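Local coordinates for immunity 23 family protein (Burkholderia dolosa AU0158, PDB 5FFP) that probably serves as the CdiI immunity protein of a contact-dependent growth inhibition system, protecting the cell that makes it from the partner CdiA toxin, at residues R77-R82 with Y111-E116. Numbering follows the deposited sequence.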
ATOM      1  N   ARG A  77       8.549   2.442 -13.927  1.00 62.32           N
ATOM      2  CA  ARG A  77       7.758   3.555 -13.407  1.00 64.11           C
ATOM      3  C   ARG A  77       6.363   3.094 -13.039  1.00 63.64           C
ATOM      4  O   ARG A  77       5.838   3.472 -12.008  1.00 63.28           O
ATOM      5  CB  ARG A  77       7.651   4.672 -14.442  1.00 68.08           C
ATOM      6  CG  ARG A  77       6.969   5.927 -13.919  1.00 70.51           C
ATOM      7  CD  ARG A  77       7.303   7.150 -14.769  1.00 74.84           C
ATOM      8  NE  ARG A  77       6.896   6.972 -16.167  1.00 77.26           N
ATOM      9  CZ  ARG A  77       7.714   6.785 -17.207  1.00 78.29           C
ATOM     10  NH1 ARG A  77       9.036   6.747 -17.048  1.00 77.24           N
ATOM     11  NH2 ARG A  77       7.202   6.636 -18.424  1.00 80.88           N
ATOM     12  N   GLU A  78       5.761   2.284 -13.899  1.00 64.26           N
ATOM     13  CA  GLU A  78       4.437   1.738 -13.637  1.00 64.33           C
ATOM     14  C   GLU A  78       4.450   0.783 -12.424  1.00 61.14           C
ATOM     15  O   GLU A  78       3.486   0.710 -11.669  1.00 60.84           O
ATOM     16  CB  GLU A  78       3.905   1.042 -14.900  1.00 66.32           C
ATOM     17  CG  GLU A  78       2.600   0.257 -14.758  1.00 66.89           C
ATOM     18  CD  GLU A  78       1.484   1.037 -14.080  1.00 68.11           C
ATOM     19  OE1 GLU A  78       1.376   2.266 -14.303  1.00 70.49           O
ATOM     20  OE2 GLU A  78       0.708   0.414 -13.309  1.00 67.38           O
ATOM     21  N   LEU A  79       5.538   0.049 -12.238  1.00 58.99           N
ATOM     22  CA  LEU A  79       5.609  -0.930 -11.155  1.00 56.51           C
ATOM     23  C   LEU A  79       5.826  -0.246  -9.810  1.00 55.89           C
ATOM     24  O   LEU A  79       5.309  -0.688  -8.776  1.00 54.60           O
ATOM     25  CB  LEU A  79       6.725  -1.924 -11.442  1.00 55.11           C
ATOM     26  CG  LEU A  79       6.346  -2.946 -12.517  1.00 55.87           C
ATOM     27  CD1 LEU A  79       7.596  -3.520 -13.171  1.00 55.22           C
ATOM     28  CD2 LEU A  79       5.487  -4.045 -11.910  1.00 55.23           C
ATOM     29  N   CYS A  80       6.618   0.829  -9.851  1.00 56.98           N
ATOM     30  CA  CYS A  80       6.823   1.721  -8.719  1.00 57.30           C
ATOM     31  C   CYS A  80       5.550   2.529  -8.409  1.00 59.14           C
ATOM     32  O   CYS A  80       5.315   2.898  -7.265  1.00 59.42           O
ATOM     33  CB  CYS A  80       8.005   2.655  -9.004  1.00 58.53           C
ATOM     34  SG  CYS A  80       9.599   1.800  -9.111  1.00 56.38           S
ATOM     35  N   ASN A  81       4.746   2.820  -9.430  1.00 60.95           N
ATOM     36  CA  ASN A  81       3.413   3.376  -9.221  1.00 62.68           C
ATOM     37  C   ASN A  81       2.511   2.440  -8.448  1.00 61.14           C
ATOM     38  O   ASN A  81       1.799   2.874  -7.561  1.00 61.48           O
ATOM     39  CB  ASN A  81       2.724   3.703 -10.541  1.00 65.31           C
ATOM     40  CG  ASN A  81       2.732   5.173 -10.846  1.00 68.68           C
ATOM     41  OD1 ASN A  81       1.699   5.842 -10.752  1.00 70.75           O
ATOM     42  ND2 ASN A  81       3.905   5.701 -11.179  1.00 69.49           N
ATOM     43  N   ARG A  82       2.530   1.160  -8.802  1.00 59.83           N
ATOM     44  CA  ARG A  82       1.662   0.183  -8.157  1.00 59.22           C
ATOM     45  C   ARG A  82       2.061  -0.059  -6.720  1.00 57.79           C
ATOM     46  O   ARG A  82       1.200  -0.237  -5.855  1.00 58.00           O
ATOM     47  CB  ARG A  82       1.684  -1.139  -8.913  1.00 58.96           C
ATOM     48  CG  ARG A  82       0.923  -1.102 -10.221  1.00 61.80           C
ATOM     49  CD  ARG A  82       0.912  -2.462 -10.917  1.00 62.12           C
ATOM     50  NE  ARG A  82       0.524  -2.328 -12.323  1.00 65.03           N
ATOM     51  CZ  ARG A  82       0.359  -3.329 -13.179  1.00 66.27           C
ATOM     52  NH1 ARG A  82       0.532  -4.586 -12.793  1.00 65.30           N
ATOM     53  NH2 ARG A  82       0.020  -3.063 -14.427  1.00 69.18           N
ATOM     54  N   TYR A 111      14.860  -1.726  -6.494  1.00 34.48           N
ATOM     55  CA  TYR A 111      13.542  -2.302  -6.673  1.00 34.36           C
ATOM     56  C   TYR A 111      13.604  -3.192  -7.885  1.00 34.81           C
ATOM     57  O   TYR A 111      13.962  -2.747  -8.974  1.00 36.51           O
ATOM     58  CB  TYR A 111      12.506  -1.190  -6.800  1.00 35.70           C
ATOM     59  CG  TYR A 111      12.298  -0.500  -5.453  1.00 36.89           C
ATOM     60  CD1 TYR A 111      11.547  -1.112  -4.456  1.00 36.65           C
ATOM     61  CD2 TYR A 111      12.908   0.715  -5.162  1.00 38.61           C
ATOM     62  CE1 TYR A 111      11.394  -0.524  -3.213  1.00 38.84           C
ATOM     63  CE2 TYR A 111      12.746   1.316  -3.917  1.00 40.55           C
ATOM     64  CZ  TYR A 111      11.985   0.689  -2.947  1.00 40.44           C
ATOM     65  OH  TYR A 111      11.801   1.264  -1.700  1.00 43.27           O
ATOM     66  N   ILE A 112      13.293  -4.465  -7.683  1.00 34.86           N
ATOM     67  CA  ILE A 112      13.539  -5.468  -8.692  1.00 34.90           C
ATOM     68  C   ILE A 112      12.290  -6.284  -8.852  1.00 36.18           C
ATOM     69  O   ILE A 112      11.816  -6.883  -7.884  1.00 37.39           O
ATOM     70  CB  ILE A 112      14.708  -6.368  -8.269  1.00 34.70           C
ATOM     71  CG1 ILE A 112      15.993  -5.534  -8.171  1.00 34.74           C
ATOM     72  CG2 ILE A 112      14.893  -7.503  -9.271  1.00 35.55           C
ATOM     73  CD1 ILE A 112      17.023  -6.165  -7.276  1.00 35.54           C
ATOM     74  N   PHE A 113      11.758  -6.309 -10.073  1.00 37.11           N
ATOM     75  CA  PHE A 113      10.444  -6.863 -10.297  1.00 38.40           C
ATOM     76  C   PHE A 113      10.519  -8.048 -11.241  1.00 39.15           C
ATOM     77  O   PHE A 113      11.367  -8.079 -12.125  1.00 40.35           O
ATOM     78  CB  PHE A 113       9.511  -5.795 -10.874  1.00 39.40           C
ATOM     79  CG  PHE A 113       9.338  -4.570  -9.995  1.00 39.53           C
ATOM     80  CD1 PHE A 113       8.406  -4.554  -8.956  1.00 40.85           C
ATOM     81  CD2 PHE A 113      10.066  -3.417 -10.247  1.00 40.27           C
ATOM     82  CE1 PHE A 113       8.232  -3.431  -8.161  1.00 41.46           C
ATOM     83  CE2 PHE A 113       9.898  -2.283  -9.470  1.00 41.80           C
ATOM     84  CZ  PHE A 113       8.975  -2.286  -8.424  1.00 42.46           C
ATOM     85  N   LEU A 114       9.629  -9.017 -11.043  1.00 39.52           N
ATOM     86  CA  LEU A 114       9.482 -10.140 -11.940  1.00 40.46           C
ATOM     87  C   LEU A 114       8.185  -9.990 -12.756  1.00 43.18           C
ATOM     88  O   LEU A 114       7.099  -9.828 -12.181  1.00 43.03           O
ATOM     89  CB  LEU A 114       9.423 -11.425 -11.136  1.00 41.07           C
ATOM     90  CG  LEU A 114       9.607 -12.740 -11.902  1.00 43.27           C
ATOM     91  CD1 LEU A 114      10.961 -12.798 -12.582  1.00 43.72           C
ATOM     92  CD2 LEU A 114       9.448 -13.928 -10.967  1.00 44.97           C
ATOM     93  N   VAL A 115       8.298 -10.054 -14.084  1.00 44.41           N
ATOM     94  CA  VAL A 115       7.131 -10.120 -14.978  1.00 46.50           C
ATOM     95  C   VAL A 115       7.275 -11.347 -15.882  1.00 48.86           C
ATOM     96  O   VAL A 115       8.305 -11.527 -16.540  1.00 48.00           O
ATOM     97  CB  VAL A 115       7.044  -8.868 -15.880  1.00 47.37           C
ATOM     98  CG1 VAL A 115       5.922  -9.007 -16.902  1.00 51.52           C
ATOM     99  CG2 VAL A 115       6.860  -7.600 -15.060  1.00 46.16           C
ATOM    100  N   GLU A 116       6.240 -12.180 -15.933  1.00 51.21           N
ATOM    101  CA  GLU A 116       6.272 -13.384 -16.745  1.00 53.45           C
ATOM    102  C   GLU A 116       5.419 -13.177 -18.003  1.00 57.80           C
ATOM    103  O   GLU A 116       4.490 -12.372 -17.996  1.00 59.17           O
ATOM    104  CB  GLU A 116       5.751 -14.585 -15.950  1.00 54.12           C
ATOM    105  CG  GLU A 116       6.595 -14.958 -14.739  1.00 51.98           C
ATOM    106  CD  GLU A 116       5.977 -16.121 -13.953  1.00 54.33           C
ATOM    107  OE1 GLU A 116       4.815 -16.477 -14.246  1.00 56.74           O
ATOM    108  OE2 GLU A 116       6.635 -16.704 -13.072  1.00 52.71           O
TER
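Helix 72-83 packs against strand 110-117 of the three-stranded antiparallel sheet, and Phe113 of that strand meets Leu79 and Cys80 there. The aromatic ring presents one face to CB of Leu79, which stands 3.6 Å from the ring centroid and 6° off its normal, a CH-pi contact centred on the face. Because Leu79 CG is anti to its own carbonyl carbon (chi1 -76°), the rest of the side chain runs back along Phe113 toward the strand, bringing CD1 to 3.8 Å from Phe113 CB. Leu79 reaches toward the strand while Phe113 reaches toward the helix, so the two overlap side by side. Cys80 adds a sulfur-aromatic contact at the edge of the same ring: SG lies 5.2 Å from the centroid of the Phe113 ring, 76° off its normal, and closest to CE2 at 4.1 Å. Tyr76, one turn earlier on the helix, also touches Phe113, while Leu67 of helix 65-69 packs against both Leu79 and Val115. On the helix itself, Arg82 NE donates to the anti lone pair of Glu78 OE2 at 2.9 Å, a salt bridge lying close to the guanidinium plane. The OH of Tyr111 hydrogen-bonds Gly90 O of the second subunit. No hydrogen bond links the two segments, so helix and strand are joined here by apolar, CH-pi and sulfur-aromatic contacts that converge on a single buried ring.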